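Local atomic coordinates of universal stress protein (Archaeoglobus fulgidus, PDB entry 3LOQ), a protein that binds AMP and belongs to the universal stress protein A family, its precise cellular role being unknown. Residues L39-D44 with N167-R172; E200-H205 with H231-S236; I255-R260 with V285-R290. All blocks are in the same frame, centred on the assembly; numbering follows the deposited sequence.

Contact 1: residues L39-D44 with N167-R172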
loop_
_atom_site.group_PDB
_atom_site.type_symbol
_atom_site.label_atom_id
_atom_site.label_comp_id
_atom_site.label_asym_id
_atom_site.label_seq_id
_atom_site.Cartn_x
_atom_site.Cartn_y
_atom_site.Cartn_z
ATOM N N LEU A 39 -0.010 11.862 -3.298
ATOM C CA LEU A 39 -0.232 13.223 -2.803
ATOM C C LEU A 39 -1.653 13.719 -3.059
ATOM O O LEU A 39 -2.106 14.669 -2.427
ATOM C CB LEU A 39 0.802 14.198 -3.389
ATOM C CG LEU A 39 2.248 13.815 -3.045
ATOM C CD1 LEU A 39 3.236 14.676 -3.791
ATOM C CD2 LEU A 39 2.487 13.909 -1.549
ATOM N N GLU A 40 -2.364 13.073 -3.975
ATOM C CA GLU A 40 -3.748 13.451 -4.232
ATOM C C GLU A 40 -4.677 12.978 -3.109
ATOM O O GLU A 40 -5.824 13.406 -3.018
ATOM C CB GLU A 40 -4.206 12.921 -5.593
ATOM C CG GLU A 40 -3.841 13.827 -6.767
ATOM C CD GLU A 40 -3.265 13.065 -7.961
ATOM O OE1 GLU A 40 -4.036 12.655 -8.860
ATOM O OE2 GLU A 40 -2.027 12.888 -8.004
ATOM N N TYR A 41 -4.169 12.110 -2.240
ATOM C CA TYR A 41 -4.996 11.504 -1.208
ATOM C C TYR A 41 -4.682 12.049 0.182
ATOM O O TYR A 41 -5.106 11.481 1.188
ATOM C CB TYR A 41 -4.812 9.984 -1.227
ATOM C CG TYR A 41 -5.400 9.331 -2.463
ATOM C CD1 TYR A 41 -4.647 9.172 -3.620
ATOM C CD2 TYR A 41 -6.719 8.896 -2.474
ATOM C CE1 TYR A 41 -5.197 8.583 -4.754
ATOM C CE2 TYR A 41 -7.271 8.297 -3.594
ATOM C CZ TYR A 41 -6.512 8.143 -4.731
ATOM O OH TYR A 41 -7.074 7.551 -5.846
ATOM N N LEU A 42 -3.924 13.137 0.246
ATOM C CA LEU A 42 -3.529 13.676 1.542
ATOM C C LEU A 42 -4.726 13.946 2.481
ATOM O O LEU A 42 -4.643 13.698 3.690
ATOM C CB LEU A 42 -2.670 14.928 1.362
ATOM C CG LEU A 42 -1.250 14.657 0.871
ATOM C CD1 LEU A 42 -0.502 15.954 0.601
ATOM C CD2 LEU A 42 -0.494 13.795 1.876
ATOM N N GLY A 43 -5.841 14.429 1.926
ATOM C CA GLY A 43 -7.040 14.666 2.724
ATOM C C GLY A 43 -7.529 13.389 3.399
ATOM O O GLY A 43 -7.861 13.377 4.591
ATOM N N ASP A 44 -7.564 12.302 2.634
ATOM C CA ASP A 44 -8.012 11.014 3.154
ATOM C C ASP A 44 -7.130 10.534 4.301
ATOM O O ASP A 44 -7.620 10.011 5.295
ATOM C CB ASP A 44 -8.047 9.971 2.041
ATOM C CG ASP A 44 -9.041 10.322 0.958
ATOM O OD1 ASP A 44 -10.254 10.141 1.202
ATOM O OD2 ASP A 44 -8.613 10.777 -0.132
ATOM N N ASN A 167 -10.729 11.693 -1.853
ATOM C CA ASN A 167 -11.800 12.066 -0.930
ATOM C C ASN A 167 -12.824 10.942 -0.637
ATOM O O ASN A 167 -13.780 11.140 0.119
ATOM C CB ASN A 167 -12.481 13.341 -1.414
ATOM C CG ASN A 167 -11.506 14.494 -1.543
ATOM O OD1 ASN A 167 -10.635 14.683 -0.687
ATOM N ND2 ASN A 167 -11.632 15.264 -2.624
ATOM N N SER A 168 -12.606 9.767 -1.223
ATOM C CA SER A 168 -13.524 8.643 -1.056
ATOM C C SER A 168 -12.764 7.372 -0.713
ATOM O O SER A 168 -13.325 6.277 -0.725
ATOM C CB SER A 168 -14.311 8.414 -2.340
ATOM O OG SER A 168 -15.096 9.540 -2.628
ATOM N N LEU A 169 -11.484 7.527 -0.413
ATOM C CA LEU A 169 -10.590 6.388 -0.286
ATOM C C LEU A 169 -11.163 5.268 0.601
ATOM O O LEU A 169 -11.197 4.101 0.199
ATOM C CB LEU A 169 -9.227 6.845 0.219
ATOM C CG LEU A 169 -8.179 5.722 0.222
ATOM C CD1 LEU A 169 -8.059 5.097 -1.151
ATOM C CD2 LEU A 169 -6.851 6.251 0.672
ATOM N N PHE A 170 -11.635 5.618 1.790
ATOM C CA PHE A 170 -12.145 4.594 2.699
ATOM C C PHE A 170 -13.658 4.478 2.774
ATOM O O PHE A 170 -14.170 4.015 3.786
ATOM C CB PHE A 170 -11.596 4.809 4.108
ATOM C CG PHE A 170 -10.113 4.944 4.153
ATOM C CD1 PHE A 170 -9.293 3.868 3.798
ATOM C CD2 PHE A 170 -9.525 6.139 4.544
ATOM C CE1 PHE A 170 -7.904 3.988 3.843
ATOM C CE2 PHE A 170 -8.143 6.270 4.596
ATOM C CZ PHE A 170 -7.326 5.190 4.239
ATOM N N ASP A 171 -14.379 4.884 1.728
ATOM C CA ASP A 171 -15.845 4.776 1.764
ATOM C C ASP A 171 -16.338 3.329 1.670
ATOM O O ASP A 171 -17.258 2.939 2.372
ATOM C CB ASP A 171 -16.511 5.615 0.666
ATOM C CG ASP A 171 -16.397 7.107 0.913
ATOM O OD1 ASP A 171 -15.788 7.511 1.930
ATOM O OD2 ASP A 171 -16.914 7.877 0.074
ATOM N N ARG A 172 -15.734 2.545 0.782
ATOM C CA ARG A 172 -16.113 1.147 0.611
ATOM C C ARG A 172 -14.830 0.325 0.596
ATOM O O ARG A 172 -14.125 0.246 -0.408
ATOM C CB ARG A 172 -16.917 0.941 -0.688
ATOM C CG ARG A 172 -18.411 1.352 -0.636
ATOM C CD ARG A 172 -18.924 1.842 -2.021
ATOM N NE ARG A 172 -18.905 3.307 -2.094
ATOM C CZ ARG A 172 -18.393 4.026 -3.091
ATOM N NH1 ARG A 172 -17.856 3.435 -4.150
ATOM N NH2 ARG A 172 -18.418 5.351 -3.028
HETATM O O HOH W 1 -11.660 8.539 2.888
#
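Asp44 reaches from the first turn of helix 42-47 into the bend of 167-172, where its carboxylate is gripped mainly by backbone N-H groups. OD2 takes the stronger bond: Asn167 N approaches at 2.9 Å and uses the syn lone pair. OD1 has two further partners, a weak bond from Leu169 N at 3.3 Å and a water that gives it a proton and accepts one from Phe170 N. An acid suits this place, since N-H groups at and just before a turn point to one side chain, one of them through a water; the turn itself is type I, from Ser168 to Asp171. The segment 167-172 belongs to the connection between strands 157-160 and 172-176, which apparently joins two tandem universal stress protein units, and the carboxylate ties this connection to helix 42-47. The packing is tight on the apolar side. Leu169, with CG anti to the backbone N (chi1 -173°), lays CB against Asp44 CG at 3.6 Å and sends CD1 to Tyr41 CE2 at 4.1 Å, while its CG sits over the centre of the Phe170 ring. That ring meets Asp44 O at its edge, CE2 lying 3.8 Å from the oxygen. Tyr41, at the N-cap position, directs its hydroxyl to the carbonyl of His162. The other side is looser and faces solvent: Asn167 is exposed, and its OD1 stays 4.4 Å from Asp44 OD2. Its positive phi of 66° is one that asparagine tolerates better than most residues.

Contact 2: residues E200-H205 with H231-S236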
loop_
_atom_site.group_PDB
_atom_site.type_symbol
_atom_site.label_atom_id
_atom_site.label_comp_id
_atom_site.label_asym_id
_atom_site.label_seq_id
_atom_site.Cartn_x
_atom_site.Cartn_y
_atom_site.Cartn_z
ATOM N N GLU A 200 -18.425 1.500 4.517
ATOM C CA GLU A 200 -18.917 0.131 4.456
ATOM C C GLU A 200 -17.724 -0.801 4.379
ATOM O O GLU A 200 -16.784 -0.551 3.626
ATOM C CB GLU A 200 -19.734 -0.103 3.190
ATOM C CG GLU A 200 -21.102 0.512 3.157
ATOM C CD GLU A 200 -21.759 0.342 1.794
ATOM O OE1 GLU A 200 -22.751 1.055 1.509
ATOM O OE2 GLU A 200 -21.273 -0.504 1.009
ATOM N N LEU A 201 -17.787 -1.897 5.120
ATOM C CA LEU A 201 -16.748 -2.911 5.083
ATOM C C LEU A 201 -17.231 -4.077 4.259
ATOM O O LEU A 201 -18.348 -4.556 4.434
ATOM C CB LEU A 201 -16.416 -3.379 6.496
ATOM C CG LEU A 201 -15.437 -4.523 6.657
ATOM C CD1 LEU A 201 -14.086 -4.161 6.071
ATOM C CD2 LEU A 201 -15.331 -4.810 8.145
ATOM N N HIS A 202 -16.385 -4.518 3.338
ATOM C CA HIS A 202 -16.697 -5.658 2.501
ATOM C C HIS A 202 -15.579 -6.657 2.655
ATOM O O HIS A 202 -14.420 -6.282 2.662
ATOM C CB HIS A 202 -16.833 -5.228 1.036
ATOM C CG HIS A 202 -18.177 -4.662 0.696
ATOM N ND1 HIS A 202 -18.464 -3.314 0.784
ATOM C CD2 HIS A 202 -19.318 -5.266 0.282
ATOM C CE1 HIS A 202 -19.717 -3.109 0.420
ATOM N NE2 HIS A 202 -20.260 -4.276 0.114
ATOM N N ILE A 203 -15.933 -7.925 2.794
ATOM C CA ILE A 203 -14.962 -8.983 3.004
ATOM C C ILE A 203 -15.188 -10.057 1.956
ATOM O O ILE A 203 -16.297 -10.569 1.834
ATOM C CB ILE A 203 -15.127 -9.602 4.399
ATOM C CG1 ILE A 203 -15.017 -8.515 5.469
ATOM C CG2 ILE A 203 -14.086 -10.695 4.634
ATOM C CD1 ILE A 203 -15.201 -9.014 6.857
ATOM N N ILE A 204 -14.161 -10.369 1.170
ATOM C CA ILE A 204 -14.248 -11.492 0.242
ATOM C C ILE A 204 -13.288 -12.621 0.623
ATOM O O ILE A 204 -12.119 -12.385 0.919
ATOM C CB ILE A 204 -14.001 -11.065 -1.221
ATOM C CG1 ILE A 204 -14.080 -12.281 -2.155
ATOM C CG2 ILE A 204 -12.649 -10.348 -1.367
ATOM C CD1 ILE A 204 -14.006 -11.927 -3.644
ATOM N N HIS A 205 -13.782 -13.851 0.623
ATOM C CA HIS A 205 -12.884 -14.993 0.770
ATOM C C HIS A 205 -13.040 -15.901 -0.437
ATOM O O HIS A 205 -14.152 -16.284 -0.796
ATOM C CB HIS A 205 -13.171 -15.767 2.053
ATOM C CG HIS A 205 -12.461 -17.083 2.143
ATOM N ND1 HIS A 205 -11.086 -17.190 2.116
ATOM C CD2 HIS A 205 -12.932 -18.342 2.288
ATOM C CE1 HIS A 205 -10.741 -18.463 2.233
ATOM N NE2 HIS A 205 -11.846 -19.182 2.341
ATOM N N HIS A 231 -20.390 -6.538 4.768
ATOM C CA HIS A 231 -20.978 -7.518 3.864
ATOM C C HIS A 231 -19.919 -8.534 3.499
ATOM O O HIS A 231 -18.817 -8.178 3.071
ATOM C CB HIS A 231 -21.500 -6.855 2.596
ATOM C CG HIS A 231 -22.511 -5.788 2.855
ATOM N ND1 HIS A 231 -23.838 -6.068 3.120
ATOM C CD2 HIS A 231 -22.389 -4.439 2.899
ATOM C CE1 HIS A 231 -24.489 -4.937 3.312
ATOM N NE2 HIS A 231 -23.637 -3.933 3.183
ATOM N N VAL A 232 -20.266 -9.801 3.656
ATOM C CA VAL A 232 -19.326 -10.870 3.413
ATOM C C VAL A 232 -19.609 -11.556 2.078
ATOM O O VAL A 232 -20.760 -11.819 1.742
ATOM C CB VAL A 232 -19.339 -11.853 4.590
ATOM C CG1 VAL A 232 -18.932 -13.231 4.141
ATOM C CG2 VAL A 232 -18.424 -11.323 5.696
ATOM N N HIS A 233 -18.556 -11.819 1.308
ATOM C CA HIS A 233 -18.700 -12.384 -0.026
ATOM C C HIS A 233 -17.875 -13.646 -0.166
ATOM O O HIS A 233 -16.661 -13.621 0.007
ATOM C CB HIS A 233 -18.262 -11.370 -1.072
ATOM C CG HIS A 233 -18.994 -10.068 -0.987
ATOM N ND1 HIS A 233 -20.270 -9.897 -1.479
ATOM C CD2 HIS A 233 -18.632 -8.875 -0.460
ATOM C CE1 HIS A 233 -20.660 -8.654 -1.265
ATOM N NE2 HIS A 233 -19.686 -8.012 -0.646
ATOM N N ILE A 234 -18.541 -14.757 -0.453
ATOM C CA ILE A 234 -17.851 -16.015 -0.707
ATOM C C ILE A 234 -17.761 -16.206 -2.210
ATOM O O ILE A 234 -18.727 -15.973 -2.940
ATOM C CB ILE A 234 -18.588 -17.210 -0.095
ATOM C CG1 ILE A 234 -18.936 -16.928 1.374
ATOM C CG2 ILE A 234 -17.742 -18.472 -0.228
ATOM C CD1 ILE A 234 -17.730 -16.798 2.266
ATOM N N GLU A 235 -16.590 -16.602 -2.687
ATOM C CA GLU A 235 -16.379 -16.660 -4.121
ATOM C C GLU A 235 -15.440 -17.781 -4.485
ATOM O O GLU A 235 -14.617 -18.228 -3.675
ATOM C CB GLU A 235 -15.827 -15.336 -4.647
ATOM C CG GLU A 235 -16.717 -14.141 -4.396
ATOM C CD GLU A 235 -18.025 -14.212 -5.166
ATOM O OE1 GLU A 235 -18.151 -15.093 -6.048
ATOM O OE2 GLU A 235 -18.921 -13.379 -4.894
ATOM N N SER A 236 -15.569 -18.215 -5.727
ATOM C CA SER A 236 -14.811 -19.327 -6.246
ATOM C C SER A 236 -13.858 -18.789 -7.308
ATOM O O SER A 236 -14.030 -17.674 -7.805
ATOM C CB SER A 236 -15.785 -20.346 -6.851
ATOM O OG SER A 236 -15.134 -21.551 -7.207
#
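His202 sits among His231 and His233 on one face of two parallel strands, 200-205 and 231-235, the strand pair of a beta-alpha-beta unit whose connecting helix is 213-225. The His202 and His231 rings run side by side and point the same way, but they are slid so far apart (centroids 5.0 Å, planes at 29°) that they barely overlap. His233 meets His202 rim to rim, nearly coplanar. The opposite face is largely aliphatic, with His205 beside Ile203, Val232 and Ile234: Ile203 CB packs on Val232 CG2 at 3.9 Å, beta-branched residues suiting extended backbone. The parallel ladder behind these side chains fixes their register, with Ile203 N bonding His231 O at 2.9 Å and His205 N bonding His233 O at 3.0 Å. Further out, Glu220 of the connecting helix accepts from Val232 N, an N-H turned away from strand 200-205, and Glu229 accepts from His231 NE2, which helps to fix that ring's rotation. Leu187 of helix 181-197 backs Ile203, whereas Leu174 of strand 172-176 flanks both His202 and Ile204. At the far end Glu235, bent at chi2 (-66°), turns its aliphatic stem across Ile204, bringing CG to 3.6 Å from the Ile204 methyl CD1.

Contact 3: residues I255-R260 with V285-R290. With ACT (acetate ion), chain I; ACT (acetate ion), chain K; ACT (acetate ion), chain H.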
loop_
_atom_site.group_PDB
_atom_site.type_symbol
_atom_site.label_atom_id
_atom_site.label_comp_id
_atom_site.label_asym_id
_atom_site.label_seq_id
_atom_site.Cartn_x
_atom_site.Cartn_y
_atom_site.Cartn_z
ATOM N N ILE A 255 -8.686 -1.676 -1.673
ATOM C CA ILE A 255 -8.612 -3.092 -1.334
ATOM C C ILE A 255 -7.554 -3.285 -0.258
ATOM O O ILE A 255 -6.437 -2.790 -0.401
ATOM C CB ILE A 255 -8.213 -3.934 -2.546
ATOM C CG1 ILE A 255 -9.310 -3.901 -3.603
ATOM C CG2 ILE A 255 -7.967 -5.375 -2.121
ATOM C CD1 ILE A 255 -8.831 -4.351 -4.988
ATOM N N PHE A 256 -7.912 -3.968 0.832
ATOM C CA PHE A 256 -6.947 -4.284 1.880
ATOM C C PHE A 256 -6.659 -5.769 1.774
ATOM O O PHE A 256 -7.571 -6.566 1.522
ATOM C CB PHE A 256 -7.496 -3.999 3.271
ATOM C CG PHE A 256 -7.470 -2.549 3.672
ATOM C CD1 PHE A 256 -7.359 -1.543 2.730
ATOM C CD2 PHE A 256 -7.592 -2.194 5.015
ATOM C CE1 PHE A 256 -7.351 -0.194 3.110
ATOM C CE2 PHE A 256 -7.586 -0.858 5.405
ATOM C CZ PHE A 256 -7.465 0.144 4.444
HETATM N N MSE A 257 -5.405 -6.154 1.971
HETATM C CA MSE A 257 -5.057 -7.574 1.956
HETATM C C MSE A 257 -3.806 -7.845 2.789
HETATM O O MSE A 257 -3.127 -6.918 3.229
HETATM C CB MSE A 257 -4.879 -8.070 0.513
HETATM C CG MSE A 257 -3.758 -7.395 -0.255
HETATM SE SE MSE A 257 -3.902 -7.640 -2.208
HETATM C CE MSE A 257 -4.237 -9.560 -2.285
ATOM N N GLY A 258 -3.511 -9.121 3.009
ATOM C CA GLY A 258 -2.325 -9.517 3.738
ATOM C C GLY A 258 -1.337 -10.229 2.842
ATOM O O GLY A 258 -1.715 -10.788 1.827
ATOM N N SER A 259 -0.065 -10.216 3.218
ATOM C CA SER A 259 0.942 -10.970 2.483
ATOM C C SER A 259 2.059 -11.424 3.392
ATOM O O SER A 259 2.645 -10.602 4.105
ATOM C CB SER A 259 1.552 -10.123 1.366
ATOM O OG SER A 259 2.658 -10.805 0.784
ATOM N N ARG A 260 2.380 -12.717 3.344
ATOM C CA ARG A 260 3.469 -13.258 4.150
ATOM C C ARG A 260 4.831 -13.021 3.487
ATOM O O ARG A 260 5.869 -13.259 4.098
ATOM C CB ARG A 260 3.264 -14.746 4.417
ATOM C CG ARG A 260 3.416 -15.596 3.191
ATOM C CD ARG A 260 2.288 -16.588 3.075
ATOM N NE ARG A 260 2.401 -17.668 4.047
ATOM C CZ ARG A 260 1.358 -18.254 4.632
ATOM N NH1 ARG A 260 0.118 -17.853 4.352
ATOM N NH2 ARG A 260 1.552 -19.236 5.507
ATOM N N VAL A 285 -4.263 -0.127 -3.253
ATOM C CA VAL A 285 -4.216 -1.391 -2.526
ATOM C C VAL A 285 -3.286 -1.309 -1.313
ATOM O O VAL A 285 -2.106 -0.968 -1.435
ATOM C CB VAL A 285 -3.825 -2.546 -3.457
ATOM C CG1 VAL A 285 -3.822 -3.881 -2.698
ATOM C CG2 VAL A 285 -4.800 -2.590 -4.631
ATOM N N PHE A 286 -3.844 -1.608 -0.142
ATOM C CA PHE A 286 -3.112 -1.618 1.122
ATOM C C PHE A 286 -2.748 -3.070 1.452
ATOM O O PHE A 286 -3.619 -3.948 1.482
ATOM C CB PHE A 286 -4.023 -1.031 2.201
ATOM C CG PHE A 286 -3.440 -0.999 3.596
ATOM C CD1 PHE A 286 -2.610 0.043 4.000
ATOM C CD2 PHE A 286 -3.801 -1.960 4.537
ATOM C CE1 PHE A 286 -2.107 0.100 5.293
ATOM C CE2 PHE A 286 -3.310 -1.903 5.846
ATOM C CZ PHE A 286 -2.464 -0.874 6.222
ATOM N N VAL A 287 -1.466 -3.323 1.689
ATOM C CA VAL A 287 -0.986 -4.677 1.943
ATOM C C VAL A 287 -0.298 -4.799 3.294
ATOM O O VAL A 287 0.749 -4.195 3.530
ATOM C CB VAL A 287 0.021 -5.128 0.891
ATOM C CG1 VAL A 287 0.519 -6.539 1.237
ATOM C CG2 VAL A 287 -0.602 -5.086 -0.487
ATOM N N CYS A 288 -0.892 -5.602 4.169
ATOM C CA CYS A 288 -0.433 -5.760 5.544
ATOM C C CYS A 288 0.662 -6.809 5.576
ATOM O O CYS A 288 0.519 -7.870 4.966
ATOM C CB CYS A 288 -1.601 -6.211 6.419
ATOM S SG CYS A 288 -1.515 -5.602 8.062
ATOM N N LYS A 289 1.751 -6.522 6.282
ATOM C CA LYS A 289 2.966 -7.337 6.148
ATOM C C LYS A 289 3.335 -8.157 7.381
ATOM O O LYS A 289 4.336 -8.864 7.372
ATOM C CB LYS A 289 4.153 -6.474 5.681
ATOM C CG LYS A 289 4.003 -6.006 4.229
ATOM C CD LYS A 289 4.163 -7.197 3.307
ATOM C CE LYS A 289 5.525 -7.858 3.557
ATOM N NZ LYS A 289 5.486 -9.247 3.131
ATOM N N ARG A 290 2.523 -8.082 8.428
ATOM C CA ARG A 290 2.770 -8.888 9.617
ATOM C C ARG A 290 1.506 -9.018 10.451
ATOM O O ARG A 290 0.574 -8.225 10.301
ATOM C CB ARG A 290 3.906 -8.292 10.456
ATOM C CG ARG A 290 3.501 -7.078 11.258
ATOM C CD ARG A 290 4.714 -6.383 11.848
ATOM N NE ARG A 290 4.517 -4.937 11.863
ATOM C CZ ARG A 290 5.469 -4.043 12.124
ATOM N NH1 ARG A 290 6.712 -4.434 12.404
ATOM N NH2 ARG A 290 5.173 -2.749 12.101
HETATM C C ACT I . -1.051 -15.204 1.948
HETATM O O ACT I . -1.606 -15.837 1.018
HETATM O OXT ACT I . -1.609 -15.292 3.093
HETATM C CH3 ACT I . 0.203 -14.405 1.652
HETATM C C ACT K . -0.271 -12.391 -1.809
HETATM O O ACT K . -0.395 -13.234 -2.735
HETATM O OXT ACT K . 0.881 -11.871 -1.684
HETATM C CH3 ACT K . -1.446 -12.044 -0.917
HETATM C C ACT H . -5.598 -12.734 1.160
HETATM O O ACT H . -6.679 -13.292 1.533
HETATM O OXT ACT H . -5.045 -11.942 2.015
HETATM C CH3 ACT H . -5.053 -12.994 -0.251
HETATM O O HOH W 2 7.750 -10.431 4.628
#
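One face of the Phe256 ring is met by Phe286 CD2, 3.7 Å above the plane and over the centre, and Phe286 CB comes within 3.4 Å of Phe256 CD1. The planes meet obliquely at 39°. Phe286 makes edge-to-face contacts with Tyr158 and Tyr189. An alanine in place of Phe256 would probably open a gap over one side of Phe286, leaving CB and CD2 without their apolar partner. Strands 255-258 and 285-288 run parallel, joined by bonds such as Cys288 N to Met257 O, nearly straight at 174°. On the opposite face Met257 touches Val285 CG1 through its selenium, SE, and Val287 CG2 through CG, under helix 273-280. The flexible, unbranched methionine chain fits among branched neighbours. Lys289 NZ reaches Ser259 O from above the carbonyl plane. At and just beyond the strand ends three acetates, probably from the crystallisation liquor, gather: Ser259 OG, also hydrogen-bonded to Gly261 N, bonds one at 3.2 Å, while Gly258 N and Arg260 NH1 make weak bonds to the others, Arg260 along its guanidinium edge. The Gly-Ser-Arg sequence repeats that at Gly130 and Arg132 of the AMP site, consistent with a strand end receptive to anions.

How the contacts relate
From the N terminus, contact 1 comes first and closes a long loop: the 122 residues between its segments, rich in helix, make up most of what appears to be the first of two universal stress protein units, and the contact brings helix 42-47 against the passage into strand 172-176. Contact 2 then closes a short beta-alpha-beta loop of 25 residues, and contact 3 a 24-residue connection containing helices 265-271 and 273-280 between parallel strands. The three follow in series, none nested or crossing. Contact 1 touches both others, through Asp171 O and Glu200 N (2.8 Å, a probable hydrogen bond) and through Phe170 packing on Phe256. Contacts 2 and 3 share one sheet, in which strand 172-176 lies between 200-206 and 254-258; strand 285-288 joins it, antiparallel, to 157-160.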